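Local coordinates for mannosylglycerate hydrolase MGH1-like glycoside hydrolase domain-containing protein (Thermus thermophilus HB8, PDB 4WVB) that probably hydrolyses the compatible solute mannosylglycerate to mannose and glycerate, and glucosylglycerate to glucose and glycerate, as a family 63 glycoside hydrolase, at residues Y28-L33 / I72-Q77; W32-A37 / T102-V107; A281-S286 / S317-E322. All blocks are in the same frame, centred on the assembly; numbering follows the deposited sequence.

Overall arrangement
From the N terminus, contacts 1 and 2 start from overlapping stretches, 28-33 and 32-37. Contact 1 closes first, bringing back residues 72-77 after the helices 33-43 and 48-62 and pairing two short strands. Contact 2, sharing Trp32 and Leu33, closes a longer loop at 102-107. The two loops overlap rather than nest, contact 1 starting and closing first. Their centres are about 13 Å apart and both contacts touch the bound glucose. Contact 3 follows in series, joining strand 283-288 to helix 313-327; its centre lies about 36 Å from that of contact 1, across the middle of this helix-rich domain.

Contact 1 (Y28-L33 / I72-Q77); sequences YPYQWL and IVFHEQ. With GLC (alpha-D-glucopyranose), chain F.
Gln31 points CG away from its own N (chi1 178°) and runs on extended, bringing OE1 to the NE2 edge of the His75 imidazole, while Tyr30 turns CG beside its own N and lays its ring against Phe74. The frame is a short antiparallel beta ladder, strand 31-32 against 72-74. Gln31 and Val73 form its hydrogen-bonded pair, Gln31 N to Val73 O at 3.0 Å and Val73 N to Gln31 O at 2.9 Å. Trp32 and Ile72 are the neighbouring non-hydrogen-bonded pair. Pro29 and Phe74 each centre an inverse gamma turn, and Glu76 N still reaches Pro29 O at 3.0 Å.

On the Gln31 face, His75 NE2 donates to Gln31 OE1 at 2.9 Å with a nearly straight N-H (168°). The acceptor lies close to the imidazole plane, although the donor is tilted from the amide plane. Gln31 NE2 is taken up by Ser36 OG and the carbonyl of Glu54, and His75 ND1 by Arg79, which fixes both flat groups in rotation. Phe74 presents its edge to the face of Tyr30 in a T-shaped pair, centroids 5.0 Å apart and planes at 85°; Phe74 CD1 stands over the middle of the tyrosine ring. Tyr28 CB touches the opposite face near its rim, and Glu76 CG meets the ring edge, 3.8 Å from Tyr30 CE1.

Toward the sugar site, the Trp32 indole is held between protein and ligand. Ile72 CG1 makes a CH-pi contact 3.7 Å from the centroid of its five-membered ring, over the face. On the opposite face sits the hydroxymethyl carbon of the bound glucose, with GLC C6 3.3 Å from Trp32 CD1.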
loop_
_atom_site.group_PDB
_atom_site.type_symbol
_atom_site.label_atom_id
_atom_site.label_comp_id
_atom_site.label_asym_id
_atom_site.label_seq_id
_atom_site.Cartn_x
_atom_site.Cartn_y
_atom_site.Cartn_z
ATOM N N TYR A 28 19.177 -3.337 40.103
ATOM C CA TYR A 28 18.502 -2.351 40.942
ATOM C C TYR A 28 17.030 -2.237 40.564
ATOM O O TYR A 28 16.637 -2.588 39.428
ATOM C CB TYR A 28 19.167 -0.973 40.812
ATOM C CG TYR A 28 20.489 -0.831 41.559
ATOM C CD1 TYR A 28 20.546 -0.946 42.950
ATOM C CD2 TYR A 28 21.678 -0.564 40.872
ATOM C CE1 TYR A 28 21.750 -0.804 43.633
ATOM C CE2 TYR A 28 22.885 -0.420 41.545
ATOM C CZ TYR A 28 22.916 -0.542 42.923
ATOM O OH TYR A 28 24.111 -0.398 43.592
ATOM N N PRO A 29 16.205 -1.722 41.498
ATOM C CA PRO A 29 14.784 -1.585 41.202
ATOM C C PRO A 29 14.516 -0.439 40.219
ATOM O O PRO A 29 13.990 0.615 40.611
ATOM C CB PRO A 29 14.155 -1.323 42.582
ATOM C CG PRO A 29 15.251 -0.725 43.380
ATOM C CD PRO A 29 16.530 -1.300 42.878
ATOM N N TYR A 30 14.884 -0.655 38.953
ATOM C CA TYR A 30 14.589 0.275 37.860
ATOM C C TYR A 30 13.747 -0.401 36.766
ATOM O O TYR A 30 13.884 -1.604 36.530
ATOM C CB TYR A 30 15.866 0.783 37.201
ATOM C CG TYR A 30 16.907 1.354 38.137
ATOM C CD1 TYR A 30 16.544 2.072 39.272
ATOM C CD2 TYR A 30 18.258 1.191 37.867
ATOM C CE1 TYR A 30 17.508 2.608 40.114
ATOM C CE2 TYR A 30 19.235 1.725 38.713
ATOM C CZ TYR A 30 18.850 2.428 39.824
ATOM O OH TYR A 30 19.811 2.947 40.651
ATOM N N GLN A 31 12.918 0.397 36.094
ATOM C CA GLN A 31 11.996 -0.100 35.075
ATOM C C GLN A 31 12.467 0.333 33.689
ATOM O O GLN A 31 12.756 1.496 33.493
ATOM C CB GLN A 31 10.599 0.453 35.329
ATOM C CG GLN A 31 9.573 0.028 34.294
ATOM C CD GLN A 31 8.139 0.291 34.719
ATOM O OE1 GLN A 31 7.865 1.171 35.549
ATOM N NE2 GLN A 31 7.203 -0.457 34.127
ATOM N N TRP A 32 12.501 -0.589 32.724
ATOM C CA TRP A 32 12.953 -0.260 31.377
ATOM C C TRP A 32 11.738 -0.282 30.439
ATOM O O TRP A 32 10.856 -1.138 30.582
ATOM C CB TRP A 32 14.004 -1.266 30.897
ATOM C CG TRP A 32 15.482 -0.902 31.043
ATOM C CD1 TRP A 32 16.330 -0.492 30.036
ATOM C CD2 TRP A 32 16.287 -0.984 32.224
ATOM N NE1 TRP A 32 17.596 -0.314 30.526
ATOM C CE2 TRP A 32 17.599 -0.605 31.865
ATOM C CE3 TRP A 32 16.027 -1.329 33.546
ATOM C CZ2 TRP A 32 18.643 -0.558 32.785
ATOM C CZ3 TRP A 32 17.075 -1.298 34.462
ATOM C CH2 TRP A 32 18.354 -0.907 34.083
ATOM N N LEU A 33 11.733 0.633 29.475
ATOM C CA LEU A 33 10.588 0.863 28.587
ATOM C C LEU A 33 10.250 -0.332 27.711
ATOM O O LEU A 33 9.100 -0.833 27.778
ATOM C CB LEU A 33 10.840 2.085 27.690
ATOM C CG LEU A 33 9.711 2.657 26.820
ATOM C CD1 LEU A 33 10.185 3.986 26.248
ATOM C CD2 LEU A 33 9.257 1.764 25.675
ATOM N N ILE A 72 14.491 4.442 30.887
ATOM C CA ILE A 72 14.584 3.989 32.259
ATOM C C ILE A 72 13.824 4.947 33.170
ATOM O O ILE A 72 13.948 6.185 33.058
ATOM C CB ILE A 72 16.038 3.872 32.770
ATOM C CG1 ILE A 72 16.895 3.006 31.830
ATOM C CG2 ILE A 72 16.058 3.248 34.157
ATOM C CD1 ILE A 72 18.383 3.073 32.114
ATOM N N VAL A 73 13.027 4.340 34.047
ATOM C CA VAL A 73 12.468 5.009 35.204
ATOM C C VAL A 73 13.242 4.517 36.440
ATOM O O VAL A 73 13.263 3.305 36.770
ATOM C CB VAL A 73 10.969 4.695 35.347
ATOM C CG1 VAL A 73 10.399 5.416 36.559
ATOM C CG2 VAL A 73 10.217 5.087 34.084
ATOM N N PHE A 74 13.901 5.444 37.128
ATOM C CA PHE A 74 14.744 5.062 38.280
ATOM C C PHE A 74 13.922 5.014 39.572
ATOM O O PHE A 74 14.058 5.867 40.439
ATOM C CB PHE A 74 15.924 6.023 38.428
ATOM C CG PHE A 74 16.865 6.007 37.256
ATOM C CD1 PHE A 74 17.721 4.925 37.062
ATOM C CD2 PHE A 74 16.892 7.050 36.334
ATOM C CE1 PHE A 74 18.586 4.903 35.984
ATOM C CE2 PHE A 74 17.763 7.028 35.247
ATOM C CZ PHE A 74 18.603 5.944 35.077
ATOM N N HIS A 75 13.089 3.996 39.704
ATOM C CA HIS A 75 12.162 3.932 40.832
ATOM C C HIS A 75 12.879 3.937 42.179
ATOM O O HIS A 75 12.425 4.611 43.100
ATOM C CB HIS A 75 11.275 2.690 40.762
ATOM C CG HIS A 75 10.264 2.714 39.653
ATOM N ND1 HIS A 75 9.158 3.533 39.665
ATOM C CD2 HIS A 75 10.171 1.977 38.518
ATOM C CE1 HIS A 75 8.430 3.307 38.584
ATOM N NE2 HIS A 75 9.034 2.380 37.863
ATOM N N GLU A 76 13.951 3.152 42.291
ATOM C CA GLU A 76 14.687 2.968 43.561
ATOM C C GLU A 76 13.883 2.282 44.686
ATOM O O GLU A 76 14.321 2.245 45.834
ATOM C CB GLU A 76 15.297 4.300 44.022
ATOM C CG GLU A 76 16.386 4.775 43.066
ATOM C CD GLU A 76 16.957 6.139 43.419
ATOM O OE1 GLU A 76 16.448 6.781 44.364
ATOM O OE2 GLU A 76 17.913 6.573 42.734
ATOM N N GLN A 77 12.735 1.700 44.343
ATOM C CA GLN A 77 11.857 1.052 45.311
ATOM C C GLN A 77 10.780 0.317 44.536
ATOM O O GLN A 77 10.622 0.526 43.331
ATOM C CB GLN A 77 11.179 2.084 46.224
ATOM C CG GLN A 77 10.353 3.108 45.460
ATOM C CD GLN A 77 9.843 4.243 46.330
ATOM O OE1 GLN A 77 9.189 4.016 47.338
ATOM N NE2 GLN A 77 10.130 5.472 45.925
HETATM C C1 GLC F . 20.374 -3.659 27.407
HETATM C C2 GLC F . 19.653 -4.124 26.119
HETATM C C3 GLC F . 18.380 -3.293 25.941
HETATM C C4 GLC F . 17.471 -3.498 27.155
HETATM C C5 GLC F . 18.250 -3.147 28.442
HETATM C C6 GLC F . 17.495 -3.538 29.706
HETATM O O1 GLC F . 20.769 -2.270 27.275
HETATM O O2 GLC F . 20.502 -4.006 24.972
HETATM O O3 GLC F . 17.723 -3.704 24.757
HETATM O O4 GLC F . 16.241 -2.743 26.968
HETATM O O5 GLC F . 19.515 -3.823 28.551
HETATM O O6 GLC F . 17.470 -4.946 29.817
#

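Contact 2 (W32-A37 / T102-V107). With GLC (alpha-D-glucopyranose), chain F.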
loop_
_atom_site.group_PDB
_atom_site.type_symbol
_atom_site.label_atom_id
_atom_site.label_comp_id
_atom_site.label_asym_id
_atom_site.label_seq_id
_atom_site.Cartn_x
_atom_site.Cartn_y
_atom_site.Cartn_z
ATOM N N TRP A 32 12.501 -0.589 32.724
ATOM C CA TRP A 32 12.953 -0.260 31.377
ATOM C C TRP A 32 11.738 -0.282 30.439
ATOM O O TRP A 32 10.856 -1.138 30.582
ATOM C CB TRP A 32 14.004 -1.266 30.897
ATOM C CG TRP A 32 15.482 -0.902 31.043
ATOM C CD1 TRP A 32 16.330 -0.492 30.036
ATOM C CD2 TRP A 32 16.287 -0.984 32.224
ATOM N NE1 TRP A 32 17.596 -0.314 30.526
ATOM C CE2 TRP A 32 17.599 -0.605 31.865
ATOM C CE3 TRP A 32 16.027 -1.329 33.546
ATOM C CZ2 TRP A 32 18.643 -0.558 32.785
ATOM C CZ3 TRP A 32 17.075 -1.298 34.462
ATOM C CH2 TRP A 32 18.354 -0.907 34.083
ATOM N N LEU A 33 11.733 0.633 29.475
ATOM C CA LEU A 33 10.588 0.863 28.587
ATOM C C LEU A 33 10.250 -0.332 27.711
ATOM O O LEU A 33 9.100 -0.833 27.778
ATOM C CB LEU A 33 10.840 2.085 27.690
ATOM C CG LEU A 33 9.711 2.657 26.820
ATOM C CD1 LEU A 33 10.185 3.986 26.248
ATOM C CD2 LEU A 33 9.257 1.764 25.675
ATOM N N TRP A 34 11.165 -0.785 26.851
ATOM C CA TRP A 34 10.720 -1.867 25.950
ATOM C C TRP A 34 10.655 -3.196 26.668
ATOM O O TRP A 34 9.747 -3.980 26.390
ATOM C CB TRP A 34 11.319 -1.926 24.519
ATOM C CG TRP A 34 12.661 -2.431 24.277
ATOM C CD1 TRP A 34 13.730 -2.401 25.118
ATOM C CD2 TRP A 34 13.137 -2.978 23.031
ATOM N NE1 TRP A 34 14.838 -2.923 24.475
ATOM C CE2 TRP A 34 14.492 -3.284 23.196
ATOM C CE3 TRP A 34 12.532 -3.243 21.795
ATOM C CZ2 TRP A 34 15.266 -3.838 22.169
ATOM C CZ3 TRP A 34 13.295 -3.806 20.781
ATOM C CH2 TRP A 34 14.641 -4.083 20.963
ATOM N N ASP A 35 11.531 -3.398 27.658
ATOM C CA ASP A 35 11.450 -4.603 28.486
ATOM C C ASP A 35 10.056 -4.724 29.103
ATOM O O ASP A 35 9.430 -5.779 29.011
ATOM C CB ASP A 35 12.509 -4.629 29.598
ATOM C CG ASP A 35 13.918 -4.542 29.066
ATOM O OD1 ASP A 35 14.245 -3.508 28.440
ATOM O OD2 ASP A 35 14.706 -5.515 29.265
ATOM N N SER A 36 9.570 -3.658 29.748
ATOM C CA SER A 36 8.261 -3.719 30.390
ATOM C C SER A 36 7.133 -4.056 29.413
ATOM O O SER A 36 6.183 -4.761 29.770
ATOM C CB SER A 36 7.940 -2.429 31.163
ATOM O OG SER A 36 8.492 -2.478 32.469
ATOM N N ALA A 37 7.216 -3.562 28.183
ATOM C CA ALA A 37 6.214 -3.903 27.187
ATOM C C ALA A 37 6.190 -5.407 26.898
ATOM O O ALA A 37 5.137 -6.007 26.886
ATOM C CB ALA A 37 6.470 -3.145 25.901
ATOM N N THR A 102 14.871 7.777 24.955
ATOM C CA THR A 102 13.723 6.866 24.819
ATOM C C THR A 102 14.174 5.487 24.309
ATOM O O THR A 102 15.373 5.203 24.292
ATOM C CB THR A 102 12.605 7.476 23.956
ATOM O OG1 THR A 102 11.402 6.720 24.110
ATOM C CG2 THR A 102 12.991 7.567 22.496
ATOM N N GLN A 103 13.217 4.635 23.923
ATOM C CA GLN A 103 13.545 3.266 23.481
ATOM C C GLN A 103 12.435 2.827 22.506
ATOM O O GLN A 103 11.428 3.532 22.353
ATOM C CB GLN A 103 13.612 2.330 24.687
ATOM C CG GLN A 103 14.938 1.645 24.872
ATOM C CD GLN A 103 14.964 0.606 25.994
ATOM O OE1 GLN A 103 13.987 0.364 26.753
ATOM N NE2 GLN A 103 16.096 0.024 26.130
ATOM N N PRO A 104 12.599 1.668 21.842
ATOM C CA PRO A 104 11.643 1.329 20.791
ATOM C C PRO A 104 10.192 1.258 21.313
ATOM O O PRO A 104 9.928 0.612 22.329
ATOM C CB PRO A 104 12.177 -0.012 20.286
ATOM C CG PRO A 104 13.661 0.108 20.494
ATOM C CD PRO A 104 13.760 0.760 21.839
ATOM N N PRO A 105 9.244 1.939 20.637
ATOM C CA PRO A 105 7.876 2.115 21.135
ATOM C C PRO A 105 6.938 0.953 20.767
ATOM O O PRO A 105 5.934 1.133 20.060
ATOM C CB PRO A 105 7.444 3.414 20.462
ATOM C CG PRO A 105 8.161 3.390 19.144
ATOM C CD PRO A 105 9.496 2.780 19.447
ATOM N N VAL A 106 7.248 -0.225 21.305
ATOM C CA VAL A 106 6.413 -1.397 21.076
ATOM C C VAL A 106 5.163 -1.341 21.940
ATOM O O VAL A 106 4.223 -2.115 21.746
ATOM C CB VAL A 106 7.228 -2.701 21.313
ATOM C CG1 VAL A 106 7.422 -2.965 22.785
ATOM C CG2 VAL A 106 6.534 -3.886 20.631
ATOM N N VAL A 107 5.106 -0.398 22.885
ATOM C CA VAL A 107 4.029 -0.401 23.857
ATOM C C VAL A 107 2.580 -0.416 23.331
ATOM O O VAL A 107 1.747 -1.145 23.887
ATOM C CB VAL A 107 4.233 0.664 24.982
ATOM C CG1 VAL A 107 4.288 2.077 24.449
ATOM C CG2 VAL A 107 3.190 0.487 26.066
HETATM C C1 GLC F . 20.374 -3.659 27.407
HETATM C C2 GLC F . 19.653 -4.124 26.119
HETATM C C3 GLC F . 18.380 -3.293 25.941
HETATM C C4 GLC F . 17.471 -3.498 27.155
HETATM C C5 GLC F . 18.250 -3.147 28.442
HETATM C C6 GLC F . 17.495 -3.538 29.706
HETATM O O1 GLC F . 20.769 -2.270 27.275
HETATM O O2 GLC F . 20.502 -4.006 24.972
HETATM O O3 GLC F . 17.723 -3.704 24.757
HETATM O O4 GLC F . 16.241 -2.743 26.968
HETATM O O5 GLC F . 19.515 -3.823 28.551
HETATM O O6 GLC F . 17.470 -4.946 29.817
#
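Gln103 and Trp34 converge on one hydroxyl of the bound glucose, O4. Gln103 NE2 donates to GLC O4 at 2.9 Å, Trp34 NE1 gives it a weak bond, and O4 in turn donates to Asp35 OD1 at 2.6 Å, so three protein groups grip one oxygen. Trp34 NE1 has its straighter bond to GLC O3, at 3.0 Å. The other carboxylate oxygen, Asp35 OD2, accepts from GLC O6 at 2.9 Å, making Asp35 a two-pronged acceptor for the sugar.

The second shell sets these groups. Gln103 NE2 lies at the edge of the Trp32 indole, near its plane. The other end of the amide, OE1, accepts the backbone N-H of Trp34 at 3.0 Å in a bond straight at hydrogen (179°), though the donor lies well off the amide plane. This bond fixes the rotation of the amide and directs NE2 to the sugar. Trp34 holds CG between its backbone N and carbonyl carbon (chi1 77°), a crowded position that swings the indole over toward Pro104. Pro104 CG makes a CH-pi contact 4.0 Å from the centroid of the six-membered ring, and Trp410 meets the indole edge-to-face.

Further out, Leu33 CD1 meets Thr102 OG1 and CD2 meets Pro104 O, while Ala37 CB and Val106 CG1 press together at 3.3 Å, tighter than usual. Helix 33-43 is thereby seated against the loop before helix 107-117, deep in what family membership indicates is an (alpha/alpha)6 barrel. Asp165, probably the proton donor, also hydrogen-bonds the sugar. Within this contact the bonds go to O3, O4 and O6 and none to O2, the hydroxyl whose configuration separates glucose from mannose, consistent with hydrolysis of both glycosides.

Contact 3 (A281-S286 / S317-E322)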
loop_
_atom_site.group_PDB
_atom_site.type_symbol
_atom_site.label_atom_id
_atom_site.label_comp_id
_atom_site.label_asym_id
_atom_site.label_seq_id
_atom_site.Cartn_x
_atom_site.Cartn_y
_atom_site.Cartn_z
ATOM N N ALA A 281 21.281 -4.394 -2.276
ATOM C CA ALA A 281 21.594 -5.309 -1.158
ATOM C C ALA A 281 20.518 -6.330 -0.890
ATOM O O ALA A 281 20.780 -7.382 -0.278
ATOM C CB ALA A 281 21.829 -4.524 0.127
ATOM N N GLY A 282 19.294 -6.021 -1.323
ATOM C CA GLY A 282 18.125 -6.792 -0.953
ATOM C C GLY A 282 17.856 -6.834 0.542
ATOM O O GLY A 282 17.606 -7.901 1.125
ATOM N N PHE A 283 17.911 -5.669 1.185
ATOM C CA PHE A 283 17.725 -5.611 2.633
ATOM C C PHE A 283 17.294 -4.209 3.010
ATOM O O PHE A 283 17.466 -3.284 2.214
ATOM C CB PHE A 283 19.028 -5.960 3.353
ATOM C CG PHE A 283 18.839 -6.633 4.678
ATOM C CD1 PHE A 283 18.320 -7.921 4.758
ATOM C CD2 PHE A 283 19.220 -6.009 5.838
ATOM C CE1 PHE A 283 18.122 -8.535 5.964
ATOM C CE2 PHE A 283 19.059 -6.622 7.066
ATOM C CZ PHE A 283 18.499 -7.892 7.146
ATOM N N TYR A 284 16.777 -4.079 4.223
ATOM C CA TYR A 284 16.467 -2.759 4.815
ATOM C C TYR A 284 17.638 -2.288 5.688
ATOM O O TYR A 284 18.078 -3.014 6.580
ATOM C CB TYR A 284 15.230 -2.818 5.703
ATOM C CG TYR A 284 13.893 -3.040 5.045
ATOM C CD1 TYR A 284 13.129 -1.969 4.612
ATOM C CD2 TYR A 284 13.349 -4.325 4.917
ATOM C CE1 TYR A 284 11.886 -2.161 4.063
ATOM C CE2 TYR A 284 12.110 -4.521 4.346
ATOM C CZ TYR A 284 11.385 -3.435 3.916
ATOM O OH TYR A 284 10.149 -3.613 3.367
ATOM N N PHE A 285 18.079 -1.049 5.458
ATOM C CA PHE A 285 19.184 -0.451 6.191
ATOM C C PHE A 285 18.686 0.742 7.016
ATOM O O PHE A 285 17.764 1.454 6.602
ATOM C CB PHE A 285 20.256 0.057 5.226
ATOM C CG PHE A 285 21.045 -1.026 4.518
ATOM C CD1 PHE A 285 21.470 -2.171 5.189
ATOM C CD2 PHE A 285 21.398 -0.856 3.187
ATOM C CE1 PHE A 285 22.206 -3.143 4.516
ATOM C CE2 PHE A 285 22.154 -1.802 2.521
ATOM C CZ PHE A 285 22.548 -2.955 3.193
ATOM N N SER A 286 19.292 0.935 8.190
ATOM C CA SER A 286 19.205 2.203 8.910
ATOM C C SER A 286 19.985 3.270 8.144
ATOM O O SER A 286 20.856 2.944 7.339
ATOM C CB SER A 286 19.762 2.045 10.315
ATOM O OG SER A 286 18.947 1.188 11.112
ATOM N N SER A 317 9.677 -12.019 0.481
ATOM C CA SER A 317 10.303 -13.259 -0.019
ATOM C C SER A 317 11.829 -13.112 -0.110
ATOM O O SER A 317 12.586 -14.038 0.240
ATOM C CB SER A 317 9.662 -13.711 -1.337
ATOM O OG SER A 317 10.317 -13.138 -2.454
ATOM N N LEU A 318 12.302 -11.916 -0.484
ATOM C CA LEU A 318 13.720 -11.665 -0.498
ATOM C C LEU A 318 14.289 -11.668 0.903
ATOM O O LEU A 318 15.412 -12.132 1.104
ATOM C CB LEU A 318 14.049 -10.378 -1.248
ATOM C CG LEU A 318 13.703 -10.392 -2.744
ATOM C CD1 LEU A 318 13.762 -8.978 -3.298
ATOM C CD2 LEU A 318 14.605 -11.328 -3.552
ATOM N N LEU A 319 13.531 -11.164 1.883
ATOM C CA LEU A 319 13.939 -11.282 3.280
ATOM C C LEU A 319 13.951 -12.725 3.744
ATOM O O LEU A 319 14.863 -13.120 4.464
ATOM C CB LEU A 319 13.066 -10.469 4.211
ATOM C CG LEU A 319 13.349 -8.952 4.101
ATOM C CD1 LEU A 319 12.355 -8.266 5.020
ATOM C CD2 LEU A 319 14.778 -8.563 4.463
ATOM N N ALA A 320 12.962 -13.502 3.330
ATOM C CA ALA A 320 12.907 -14.906 3.767
ATOM C C ALA A 320 14.133 -15.628 3.227
ATOM O O ALA A 320 14.769 -16.416 3.954
ATOM C CB ALA A 320 11.632 -15.569 3.279
ATOM N N GLN A 321 14.477 -15.358 1.969
ATOM C CA GLN A 321 15.686 -15.944 1.360
ATOM C C GLN A 321 16.941 -15.565 2.110
ATOM O O GLN A 321 17.827 -16.412 2.324
ATOM C CB GLN A 321 15.825 -15.551 -0.117
ATOM C CG GLN A 321 14.758 -16.163 -0.995
ATOM C CD GLN A 321 14.649 -15.516 -2.371
ATOM O OE1 GLN A 321 13.590 -15.547 -2.991
ATOM N NE2 GLN A 321 15.730 -14.921 -2.842
ATOM N N GLU A 322 17.018 -14.307 2.551
ATOM C CA GLU A 322 18.168 -13.861 3.338
ATOM C C GLU A 322 18.250 -14.563 4.691
ATOM O O GLU A 322 19.338 -14.960 5.112
ATOM C CB GLU A 322 18.114 -12.337 3.575
ATOM C CG GLU A 322 19.367 -11.759 4.210
ATOM C CD GLU A 322 20.639 -11.806 3.346
ATOM O OE1 GLU A 322 20.600 -12.075 2.113
ATOM O OE2 GLU A 322 21.715 -11.520 3.910
HETATM O O HOH W 1 17.803 -10.449 0.168
#
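Leu318 is linked to Gly282 by a water that donates to both carbonyls, 2.7 Å from Gly282 O and 3.1 Å from Leu318 O; the latter also accepts the helical N-H of Glu322. The Leu318 side chain packs on Arg367 of the second subunit.

Next along helix 313-327, Leu319 divides its methyls between two rings. With CG beside its backbone N (chi1 -74°), it sends CD2 to Phe283, 3.6 Å from CD1 of that ring, and CD1 to the rim of Tyr284, 3.8 Å from CE2. Trp277 and Leu306 also pack on Leu319. The segment facing the helix belongs to an antiparallel sheet in which Gly282 and Phe283 both face Asp278, a G1 beta bulge with the glycine at positive phi (60°), at the start of the strand that carries both rings.

One turn on from Leu318, Glu322 sets CG opposite its own N (chi1 -172°), against Phe283 and 3.9 Å from CE1 of that ring; the bend at chi2 then turns the carboxylate to its salt bridges with Lys298 and Arg325 and to the indole N-H of Trp326.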